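Local coordinates for putative polyketide cyclase (Pseudomonas putida KT2440, PDB 3F7X), which is of unknown function but, with its SnoaL-like domain, is probably related to the polyketide cyclases, at residues E78-I83 / F98-Q103; Y119-G124 / N144-Q149; G124-I129 / T138-L143. One frame throughout, in Å; residues are numbered along the deposited sequence. Where two conformers were deposited one is given.

The three contacts are arranged round one curved sheet. Contact 1 pairs strands 76-87 and 93-104 at one edge of it and is partly buried. Contact 3 pairs strands 118-130 and 133-141 and is buried, nearer the centre of the chain. Contact 2 is also partly buried and sets helix 143-150 against strand 118-130. Contacts 2 and 3 share Gly124, and both reach the second subunit. Contact 1 meets contact 2 where Glu78 OE2 is hydrogen-bonded to Tyr119 OH. Backbone bonds dominate contacts 1 and 3. In contact 2 a glutamine amide does that work, beside an aromatic pair. Charged and polar side chains gather on one face of contact 1, while aromatic rings line one face of contact 3.

Contact 1 (E78-I83 / F98-Q103); sequences ERLADI and FTVHGQ. With EDO (1,2-ethanediol), chain I; EDO (1,2-ethanediol), chain E.
Arg79 and His101 form a hydrogen-bonded antiparallel pair. Arg79 N donates to His101 O at 2.8 Å, and His101 N donates back to Arg79 O. Ala81 and Thr99 repeat the pattern in both directions. Four backbone N-H groups and four carbonyls are satisfied this way.

The side chains of these two pairs share one face of the sheet. There the Arg79 guanidinium stacks over one face of the His101 ring, with planes 21° apart. NH2 does the touching, 3.4 Å from His101 CG. The arginine side chain bends at chi3 (60°) to get there. His101 NE2 is hydrogen-bonded to a water at 2.8 Å. In one of two conformers of Asp82, the same water donates to Asp82 OD2, which then lies 3.0 Å from Thr99 OG1. That hydroxyl is also hydrogen-bonded to an ethanediol, a second partner beside Asp82.

On the other face Glu78 and Leu80 lie against helix 22-35, and Val100 against Ala123 of strand 118-130. Leu80 CD1 sits over the Phe98 ring, 4.0 Å from its centroid, as a CH-pi contact. Leu80 CD2 packs on Val100 CG2 at 3.8 Å. Val100 CG1 touches the carboxylate of Glu78, whose OE2 is hydrogen-bonded to Tyr119 OH. Glu78 N donates to a second ethanediol, and Leu80 N to Asn34 OD1.

This is the hairpin of strands 76-87 and 93-104 at the edge of the sheet. Its two faces differ in chemistry: one is polar and partly hydrated, the other largely apolar and turned to the helix.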
loop_
_atom_site.group_PDB
_atom_site.type_symbol
_atom_site.label_atom_id
_atom_site.label_comp_id
_atom_site.label_asym_id
_atom_site.label_seq_id
_atom_site.Cartn_x
_atom_site.Cartn_y
_atom_site.Cartn_z
ATOM N N GLU A 78 -2.222 -14.569 -12.179
ATOM C CA GLU A 78 -1.114 -13.805 -11.601
ATOM C C GLU A 78 -0.176 -14.702 -10.834
ATOM O O GLU A 78 -0.579 -15.688 -10.233
ATOM C CB GLU A 78 -1.629 -12.718 -10.674
ATOM C CG GLU A 78 -2.390 -11.635 -11.415
ATOM C CD GLU A 78 -2.858 -10.487 -10.567
ATOM O OE1 GLU A 78 -2.763 -10.556 -9.307
ATOM O OE2 GLU A 78 -3.297 -9.478 -11.169
ATOM N N ARG A 79 1.102 -14.317 -10.880
ATOM C CA ARG A 79 2.161 -14.887 -10.084
ATOM C C ARG A 79 2.859 -13.740 -9.382
ATOM O O ARG A 79 3.236 -12.751 -10.021
ATOM C CB ARG A 79 3.184 -15.616 -10.985
ATOM C CG ARG A 79 4.412 -16.052 -10.288
ATOM C CD ARG A 79 5.318 -16.790 -11.231
ATOM N NE ARG A 79 5.759 -16.012 -12.396
ATOM C CZ ARG A 79 6.803 -15.173 -12.412
ATOM N NH1 ARG A 79 7.566 -15.013 -11.338
ATOM N NH2 ARG A 79 7.071 -14.536 -13.531
ATOM N N LEU A 80 3.067 -13.890 -8.073
ATOM C CA LEU A 80 3.722 -12.853 -7.303
ATOM C C LEU A 80 5.157 -13.244 -7.052
ATOM O O LEU A 80 5.399 -14.379 -6.608
ATOM C CB LEU A 80 3.045 -12.661 -5.994
ATOM C CG LEU A 80 1.579 -12.466 -6.061
ATOM C CD1 LEU A 80 1.019 -12.196 -4.639
ATOM C CD2 LEU A 80 1.108 -11.383 -7.049
ATOM N N ALA A 81 6.076 -12.353 -7.336
ATOM C CA ALA A 81 7.500 -12.565 -7.215
ATOM C C ALA A 81 8.082 -11.603 -6.208
ATOM O O ALA A 81 7.464 -10.590 -5.862
ATOM C CB ALA A 81 8.170 -12.377 -8.584
ATOM N N ASP A 82 9.263 -11.930 -5.728
ATOM C CA ASP A 82 10.000 -10.981 -4.899
ATOM C C ASP A 82 9.203 -10.634 -3.630
ATOM O O ASP A 82 9.206 -9.486 -3.218
ATOM C CB ASP A 82 10.302 -9.691 -5.693
ATOM C CG ASP A 82 10.795 -9.941 -7.109
ATOM O OD1 ASP A 82 11.744 -10.735 -7.301
ATOM O OD2 ASP A 82 10.262 -9.277 -8.024
ATOM N N ILE A 83 8.517 -11.606 -3.020
ATOM C CA ILE A 83 7.645 -11.333 -1.903
ATOM C C ILE A 83 8.465 -11.097 -0.647
ATOM O O ILE A 83 9.256 -11.951 -0.234
ATOM C CB ILE A 83 6.623 -12.454 -1.654
ATOM C CG1 ILE A 83 5.861 -12.835 -2.950
ATOM C CG2 ILE A 83 5.664 -12.025 -0.552
ATOM C CD1 ILE A 83 5.063 -14.118 -2.827
ATOM N N PHE A 98 5.619 -6.965 -3.176
ATOM C CA PHE A 98 5.903 -7.950 -4.193
ATOM C C PHE A 98 5.714 -7.357 -5.577
ATOM O O PHE A 98 5.210 -6.239 -5.752
ATOM C CB PHE A 98 5.011 -9.190 -3.987
ATOM C CG PHE A 98 3.567 -8.877 -3.756
ATOM C CD1 PHE A 98 2.702 -8.684 -4.800
ATOM C CD2 PHE A 98 3.096 -8.743 -2.476
ATOM C CE1 PHE A 98 1.388 -8.371 -4.571
ATOM C CE2 PHE A 98 1.781 -8.407 -2.248
ATOM C CZ PHE A 98 0.926 -8.218 -3.284
ATOM N N THR A 99 6.104 -8.145 -6.567
ATOM C CA THR A 99 5.925 -7.796 -7.977
ATOM C C THR A 99 4.890 -8.737 -8.569
ATOM O O THR A 99 5.039 -9.962 -8.524
ATOM C CB THR A 99 7.223 -7.912 -8.776
ATOM O OG1 THR A 99 8.196 -7.082 -8.167
ATOM C CG2 THR A 99 6.990 -7.465 -10.220
ATOM N N VAL A 100 3.832 -8.163 -9.114
ATOM C CA VAL A 100 2.791 -8.908 -9.807
ATOM C C VAL A 100 3.187 -9.144 -11.260
ATOM O O VAL A 100 3.456 -8.206 -11.981
ATOM C CB VAL A 100 1.450 -8.166 -9.768
ATOM C CG1 VAL A 100 0.382 -8.972 -10.500
ATOM C CG2 VAL A 100 1.024 -7.856 -8.328
ATOM N N HIS A 101 3.220 -10.413 -11.648
ATOM C CA HIS A 101 3.356 -10.837 -13.036
ATOM C C HIS A 101 2.021 -11.429 -13.452
ATOM O O HIS A 101 1.618 -12.450 -12.931
ATOM C CB HIS A 101 4.440 -11.900 -13.198
ATOM C CG HIS A 101 5.800 -11.400 -12.882
ATOM N ND1 HIS A 101 6.671 -10.961 -13.852
ATOM C CD2 HIS A 101 6.405 -11.177 -11.695
ATOM C CE1 HIS A 101 7.780 -10.529 -13.269
ATOM N NE2 HIS A 101 7.644 -10.656 -11.963
ATOM N N GLY A 102 1.329 -10.794 -14.377
ATOM C CA GLY A 102 -0.033 -11.214 -14.696
ATOM C C GLY A 102 -0.309 -11.313 -16.169
ATOM O O GLY A 102 0.421 -10.776 -17.018
ATOM N N GLN A 103 -1.412 -11.978 -16.463
ATOM C CA GLN A 103 -1.968 -12.021 -17.793
ATOM C C GLN A 103 -3.485 -11.773 -17.677
ATOM O O GLN A 103 -4.134 -12.358 -16.830
ATOM C CB GLN A 103 -1.724 -13.386 -18.449
ATOM C CG GLN A 103 -2.074 -13.363 -19.942
ATOM C CD GLN A 103 -1.640 -14.574 -20.730
ATOM O OE1 GLN A 103 -1.491 -15.664 -20.197
ATOM N NE2 GLN A 103 -1.470 -14.383 -22.020
HETATM C C1 EDO I . 9.254 -3.806 -4.865
HETATM O O1 EDO I . 10.564 -4.355 -5.107
HETATM C C2 EDO I . 8.225 -4.583 -5.665
HETATM O O2 EDO I . 8.575 -5.976 -5.602
HETATM C C1 EDO E . -3.804 -15.698 -9.028
HETATM O O1 EDO E . -4.124 -16.005 -10.410
HETATM C C2 EDO E . -4.752 -16.262 -7.977
HETATM O O2 EDO E . -4.523 -17.674 -7.791
HETATM O O HOH W 1 9.911 -9.981 -10.558
#

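Contact 2 (Y119-G124 / N144-Q149)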
loop_
_atom_site.group_PDB
_atom_site.type_symbol
_atom_site.label_atom_id
_atom_site.label_comp_id
_atom_site.label_asym_id
_atom_site.label_seq_id
_atom_site.Cartn_x
_atom_site.Cartn_y
_atom_site.Cartn_z
ATOM N N TYR A 119 1.208 -8.059 -17.864
ATOM C CA TYR A 119 1.530 -6.881 -17.113
ATOM C C TYR A 119 2.462 -7.253 -15.985
ATOM O O TYR A 119 2.433 -8.374 -15.488
ATOM C CB TYR A 119 0.244 -6.223 -16.584
ATOM C CG TYR A 119 -0.726 -7.118 -15.824
ATOM C CD1 TYR A 119 -1.707 -7.826 -16.496
ATOM C CD2 TYR A 119 -0.662 -7.267 -14.450
ATOM C CE1 TYR A 119 -2.624 -8.628 -15.788
ATOM C CE2 TYR A 119 -1.563 -8.048 -13.762
ATOM C CZ TYR A 119 -2.549 -8.734 -14.444
ATOM O OH TYR A 119 -3.437 -9.530 -13.769
ATOM N N VAL A 120 3.248 -6.283 -15.549
ATOM C CA VAL A 120 4.200 -6.471 -14.466
ATOM C C VAL A 120 4.171 -5.185 -13.673
ATOM O O VAL A 120 4.438 -4.105 -14.240
ATOM C CB VAL A 120 5.638 -6.778 -14.953
ATOM C CG1 VAL A 120 6.568 -6.963 -13.748
ATOM C CG2 VAL A 120 5.692 -7.990 -15.904
ATOM N N LEU A 121 3.868 -5.261 -12.386
ATOM C CA LEU A 121 3.910 -4.034 -11.564
ATOM C C LEU A 121 4.034 -4.354 -10.103
ATOM O O LEU A 121 3.626 -5.429 -9.648
ATOM C CB LEU A 121 2.730 -3.066 -11.776
ATOM C CG LEU A 121 1.364 -3.539 -11.241
ATOM C CD1 LEU A 121 0.461 -2.321 -11.312
ATOM C CD2 LEU A 121 0.886 -4.692 -12.004
ATOM N N PRO A 122 4.654 -3.430 -9.350
ATOM C CA PRO A 122 4.723 -3.626 -7.933
ATOM C C PRO A 122 3.348 -3.532 -7.297
ATOM O O PRO A 122 2.454 -2.847 -7.812
ATOM C CB PRO A 122 5.602 -2.458 -7.449
ATOM C CG PRO A 122 5.822 -1.637 -8.528
ATOM C CD PRO A 122 5.368 -2.214 -9.765
ATOM N N ALA A 123 3.193 -4.165 -6.144
ATOM C CA ALA A 123 1.976 -4.080 -5.375
ATOM C C ALA A 123 2.338 -4.383 -3.934
ATOM O O ALA A 123 3.474 -4.718 -3.597
ATOM C CB ALA A 123 0.908 -5.065 -5.909
ATOM N N GLY A 124 1.370 -4.236 -3.041
ATOM C CA GLY A 124 1.594 -4.581 -1.656
ATOM C C GLY A 124 0.254 -4.812 -0.986
ATOM O O GLY A 124 -0.812 -4.555 -1.563
ATOM N N ASN A 144 -3.468 3.196 -12.205
ATOM C CA ASN A 144 -3.189 3.926 -13.441
ATOM C C ASN A 144 -2.112 3.236 -14.248
ATOM O O ASN A 144 -2.212 3.156 -15.496
ATOM C CB ASN A 144 -2.874 5.393 -13.147
ATOM C CG ASN A 144 -4.113 6.192 -12.806
ATOM O OD1 ASN A 144 -5.201 5.978 -13.395
ATOM N ND2 ASN A 144 -3.977 7.148 -11.873
ATOM N N ASP A 145 -1.081 2.732 -13.565
ATOM C CA ASP A 145 -0.027 1.993 -14.240
ATOM C C ASP A 145 -0.591 0.723 -14.853
ATOM O O ASP A 145 -0.313 0.418 -16.003
ATOM C CB ASP A 145 1.109 1.708 -13.253
ATOM C CG ASP A 145 2.256 0.929 -13.840
ATOM O OD1 ASP A 145 2.429 0.868 -15.069
ATOM O OD2 ASP A 145 3.065 0.385 -13.051
ATOM N N TRP A 146 -1.420 -0.006 -14.119
ATOM C CA TRP A 146 -1.991 -1.202 -14.664
ATOM C C TRP A 146 -2.834 -0.920 -15.908
ATOM O O TRP A 146 -2.675 -1.590 -16.935
ATOM C CB TRP A 146 -2.840 -1.930 -13.617
ATOM C CG TRP A 146 -3.373 -3.203 -14.159
ATOM C CD1 TRP A 146 -2.688 -4.365 -14.312
ATOM C CD2 TRP A 146 -4.675 -3.423 -14.757
ATOM N NE1 TRP A 146 -3.484 -5.301 -14.922
ATOM C CE2 TRP A 146 -4.712 -4.763 -15.179
ATOM C CE3 TRP A 146 -5.805 -2.642 -14.926
ATOM C CZ2 TRP A 146 -5.827 -5.313 -15.795
ATOM C CZ3 TRP A 146 -6.913 -3.198 -15.513
ATOM C CH2 TRP A 146 -6.914 -4.523 -15.930
ATOM N N VAL A 147 -3.703 0.075 -15.811
ATOM C CA VAL A 147 -4.540 0.437 -16.964
ATOM C C VAL A 147 -3.667 0.807 -18.168
ATOM O O VAL A 147 -3.959 0.407 -19.296
ATOM C CB VAL A 147 -5.482 1.592 -16.604
ATOM C CG1 VAL A 147 -6.119 2.206 -17.869
ATOM C CG2 VAL A 147 -6.544 1.097 -15.649
ATOM N N GLU A 148 -2.594 1.563 -17.952
ATOM C CA GLU A 148 -1.706 1.976 -19.045
ATOM C C GLU A 148 -1.081 0.741 -19.707
ATOM O O GLU A 148 -0.879 0.680 -20.943
ATOM C CB GLU A 148 -0.620 2.922 -18.516
ATOM C CG GLU A 148 0.373 3.412 -19.557
ATOM N N GLN A 149 -0.737 -0.255 -18.886
ATOM C CA GLN A 149 -0.110 -1.458 -19.406
ATOM C C GLN A 149 -1.054 -2.309 -20.265
ATOM O O GLN A 149 -0.574 -2.995 -21.177
ATOM C CB GLN A 149 0.509 -2.326 -18.305
ATOM C CG GLN A 149 1.720 -1.688 -17.664
ATOM C CD GLN A 149 2.399 -2.636 -16.708
ATOM O OE1 GLN A 149 2.618 -3.800 -17.048
ATOM N NE2 GLN A 149 2.783 -2.150 -15.534
#
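Gln149 grips the backbone of Val120 with both ends of its amide. Val120 N donates to Gln149 OE1 at 3.0 Å. The donor lies in the plane of the amide carbonyl, on a lone pair. Gln149 NE2 donates in turn to Val120 O at 2.9 Å. That approach is less regular, because the donor stands 48° out of the plane of the Val120 carbonyl. NE2 also donates to Asp145 OD1 at 3.1 Å, one helical turn back. It reaches this oxygen from above the carboxylate plane. Three hydrogen bonds therefore fix the rotation of the Gln149 amide. Its chain is extended beyond CG (chi2 -173°), which carries the amide across from the helix to the strand.

Strand 118-130 runs through the sheet of this SnoaL-like domain, and helix 143-150 follows the last strand, 133-141. The helix folds back beside strand 118-130, nearly antiparallel to it. The axes of the two short segments approach to 8.7 Å. Such a two-pronged amide gives the strand backbone the donor and acceptor that a neighbouring strand would offer.

The aromatic contact is edge-to-face. Trp146 points the edge of its indole at the face of Tyr119, with planes at 86°. NE1 stands over the centre of the Tyr119 ring and is 3.4 Å from Tyr119 CG. The Tyr119 hydroxyl has its partner in Glu78 of strand 76-87. Trp146 meets Tyr104 in a second edge-to-face pair.

Apolar packing is lighter. Leu121 CD1 rests on Trp146 CB at 4.0 Å. Leu121 also meets polar groups of the helix: its CB lies against the ends of two side chains, 3.7 Å from Asp145 OD2 and a little farther from Gln149 NE2.

Contact 3 (G124-I129 / T138-L143). With EDO (1,2-ethanediol), chain D.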
loop_
_atom_site.group_PDB
_atom_site.type_symbol
_atom_site.label_atom_id
_atom_site.label_comp_id
_atom_site.label_asym_id
_atom_site.label_seq_id
_atom_site.Cartn_x
_atom_site.Cartn_y
_atom_site.Cartn_z
ATOM N N GLY A 124 1.370 -4.236 -3.041
ATOM C CA GLY A 124 1.594 -4.581 -1.656
ATOM C C GLY A 124 0.254 -4.812 -0.986
ATOM O O GLY A 124 -0.812 -4.555 -1.563
ATOM N N ALA A 125 0.313 -5.286 0.242
ATOM C CA ALA A 125 -0.873 -5.495 1.051
ATOM C C ALA A 125 -0.542 -5.299 2.507
ATOM O O ALA A 125 0.586 -5.533 2.942
ATOM C CB ALA A 125 -1.460 -6.884 0.805
ATOM N N PHE A 126 -1.563 -4.894 3.246
ATOM C CA PHE A 126 -1.502 -4.835 4.691
ATOM C C PHE A 126 -2.551 -5.775 5.280
ATOM O O PHE A 126 -3.641 -5.948 4.714
ATOM C CB PHE A 126 -1.760 -3.409 5.205
ATOM C CG PHE A 126 -0.616 -2.459 4.887
ATOM C CD1 PHE A 126 0.466 -2.365 5.768
ATOM C CD2 PHE A 126 -0.565 -1.732 3.718
ATOM C CE1 PHE A 126 1.526 -1.550 5.469
ATOM C CE2 PHE A 126 0.496 -0.933 3.455
ATOM C CZ PHE A 126 1.513 -0.835 4.328
ATOM N N PHE A 127 -2.202 -6.350 6.434
ATOM C CA PHE A 127 -3.018 -7.364 7.085
ATOM C C PHE A 127 -3.237 -7.033 8.546
ATOM O O PHE A 127 -2.325 -6.534 9.236
ATOM C CB PHE A 127 -2.314 -8.715 7.032
ATOM C CG PHE A 127 -2.042 -9.216 5.653
ATOM C CD1 PHE A 127 -0.897 -8.847 4.999
ATOM C CD2 PHE A 127 -2.931 -10.031 5.005
ATOM C CE1 PHE A 127 -0.642 -9.288 3.705
ATOM C CE2 PHE A 127 -2.677 -10.487 3.707
ATOM C CZ PHE A 127 -1.526 -10.123 3.072
ATOM N N TYR A 128 -4.426 -7.374 9.052
ATOM C CA TYR A 128 -4.704 -7.491 10.478
ATOM C C TYR A 128 -5.021 -8.961 10.715
ATOM O O TYR A 128 -5.791 -9.560 9.956
ATOM C CB TYR A 128 -5.890 -6.615 10.875
ATOM C CG TYR A 128 -6.394 -6.821 12.271
ATOM C CD1 TYR A 128 -5.556 -6.690 13.370
ATOM C CD2 TYR A 128 -7.703 -7.173 12.496
ATOM C CE1 TYR A 128 -6.031 -6.879 14.657
ATOM C CE2 TYR A 128 -8.181 -7.369 13.803
ATOM C CZ TYR A 128 -7.334 -7.226 14.849
ATOM O OH TYR A 128 -7.798 -7.413 16.131
ATOM N N ILE A 129 -4.419 -9.517 11.754
ATOM C CA ILE A 129 -4.503 -10.922 12.109
ATOM C C ILE A 129 -5.032 -11.033 13.528
ATOM O O ILE A 129 -4.571 -10.336 14.423
ATOM C CB ILE A 129 -3.123 -11.591 11.983
ATOM C CG1 ILE A 129 -2.718 -11.579 10.505
ATOM C CG2 ILE A 129 -3.105 -13.031 12.556
ATOM C CD1 ILE A 129 -1.240 -11.779 10.299
ATOM N N THR A 138 -5.867 -5.433 3.003
ATOM C CA THR A 138 -5.955 -4.165 2.291
ATOM C C THR A 138 -4.943 -4.218 1.159
ATOM O O THR A 138 -3.757 -4.264 1.404
ATOM C CB THR A 138 -5.670 -3.008 3.271
ATOM O OG1 THR A 138 -6.691 -3.009 4.280
ATOM C CG2 THR A 138 -5.612 -1.655 2.538
ATOM N N ASN A 139 -5.453 -4.189 -0.057
ATOM C CA ASN A 139 -4.649 -4.304 -1.285
ATOM C C ASN A 139 -4.290 -2.957 -1.897
ATOM O O ASN A 139 -5.143 -2.065 -1.955
ATOM C CB ASN A 139 -5.445 -5.018 -2.364
ATOM C CG ASN A 139 -5.889 -6.354 -1.980
ATOM O OD1 ASN A 139 -5.084 -7.316 -1.923
ATOM N ND2 ASN A 139 -7.183 -6.480 -1.733
ATOM N N TYR A 140 -3.056 -2.823 -2.344
ATOM C CA TYR A 140 -2.588 -1.607 -2.961
ATOM C C TYR A 140 -1.743 -1.887 -4.190
ATOM O O TYR A 140 -0.905 -2.797 -4.190
ATOM C CB TYR A 140 -1.744 -0.802 -1.993
ATOM C CG TYR A 140 -2.488 -0.166 -0.830
ATOM C CD1 TYR A 140 -3.595 0.660 -1.039
ATOM C CD2 TYR A 140 -2.038 -0.302 0.467
ATOM C CE1 TYR A 140 -4.220 1.298 -0.004
ATOM C CE2 TYR A 140 -2.650 0.364 1.509
ATOM C CZ TYR A 140 -3.742 1.167 1.280
ATOM O OH TYR A 140 -4.375 1.840 2.306
ATOM N N TYR A 141 -1.941 -1.044 -5.214
ATOM C CA TYR A 141 -1.086 -0.974 -6.381
ATOM C C TYR A 141 -1.456 0.280 -7.151
ATOM O O TYR A 141 -2.485 0.910 -6.865
ATOM C CB TYR A 141 -1.167 -2.226 -7.275
ATOM C CG TYR A 141 -2.551 -2.586 -7.740
ATOM C CD1 TYR A 141 -3.338 -3.430 -7.006
ATOM C CD2 TYR A 141 -3.032 -2.128 -8.962
ATOM C CE1 TYR A 141 -4.610 -3.771 -7.412
ATOM C CE2 TYR A 141 -4.287 -2.475 -9.399
ATOM C CZ TYR A 141 -5.070 -3.316 -8.632
ATOM O OH TYR A 141 -6.326 -3.677 -9.079
ATOM N N ASN A 142 -0.645 0.655 -8.123
ATOM C CA ASN A 142 -0.943 1.812 -8.975
ATOM C C ASN A 142 -1.874 1.371 -10.106
ATOM O O ASN A 142 -1.454 0.710 -11.059
ATOM C CB ASN A 142 0.355 2.413 -9.488
ATOM C CG ASN A 142 0.154 3.713 -10.162
ATOM O OD1 ASN A 142 -0.862 3.922 -10.791
ATOM N ND2 ASN A 142 1.120 4.591 -10.063
ATOM N N LEU A 143 -3.157 1.677 -9.938
ATOM C CA LEU A 143 -4.181 1.290 -10.911
ATOM C C LEU A 143 -3.949 1.975 -12.255
ATOM O O LEU A 143 -4.195 1.402 -13.298
ATOM C CB LEU A 143 -5.562 1.557 -10.318
ATOM C CG LEU A 143 -6.734 1.263 -11.242
ATOM C CD1 LEU A 143 -6.793 -0.177 -11.713
ATOM C CD2 LEU A 143 -8.014 1.695 -10.521
HETATM C C1 EDO D . -5.207 -10.744 -3.004
HETATM O O1 EDO D . -4.793 -10.274 -1.751
HETATM C C2 EDO D . -6.746 -10.673 -3.165
HETATM O O2 EDO D . -7.256 -9.301 -3.047
#
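Thr138 opens the pairing with Phe126. Thr138 N donates to Phe126 O, and Phe126 N donates to Thr138 O, both at 2.9 Å. Thr138 O also takes a CA-H...O contact from Ala125 CA at 3.2 Å. The Thr138 hydroxyl is hydrogen-bonded outside the pair, to Arg136 and Asp52.

Asn139 stands opposite Ala125 as a non-hydrogen-bonded pair, on the other face of the sheet. Its OD1 accepts from an ethanediol O1 at 3.0 Å, and its ND2 is hydrogen-bonded to His51. The same ethanediol is hydrogen-bonded to His51 and to Tyr29.

Tyr140 returns to the face of Thr138 and Phe126. It pairs with Gly124 through two bonds, Gly124 N to Tyr140 O and Tyr140 N to Gly124 O, each 2.9 Å. Its CE2 meets Phe126 CD2 at 3.7 Å. The two rings are turned differently about chi2 (-54° in Tyr140, -87° in Phe126), and CD2 of the phenylalanine lies near the plane of the tyrosine ring. Across the dimer, Phe126 and Tyr140 each meet their own counterpart in the second subunit.

Asn142 is the N-cap of helix 143-150, its OD1 hydrogen-bonded to Asp145 N.

Strands 118-130 and 133-141 form an antiparallel hairpin in the sheet. Strand 118-130 lies between 93-104 and 133-141, and strand 49-52 flanks 133-141 in turn. Helix 22-35 packs over the face of Ala125, which touches its Tyr30.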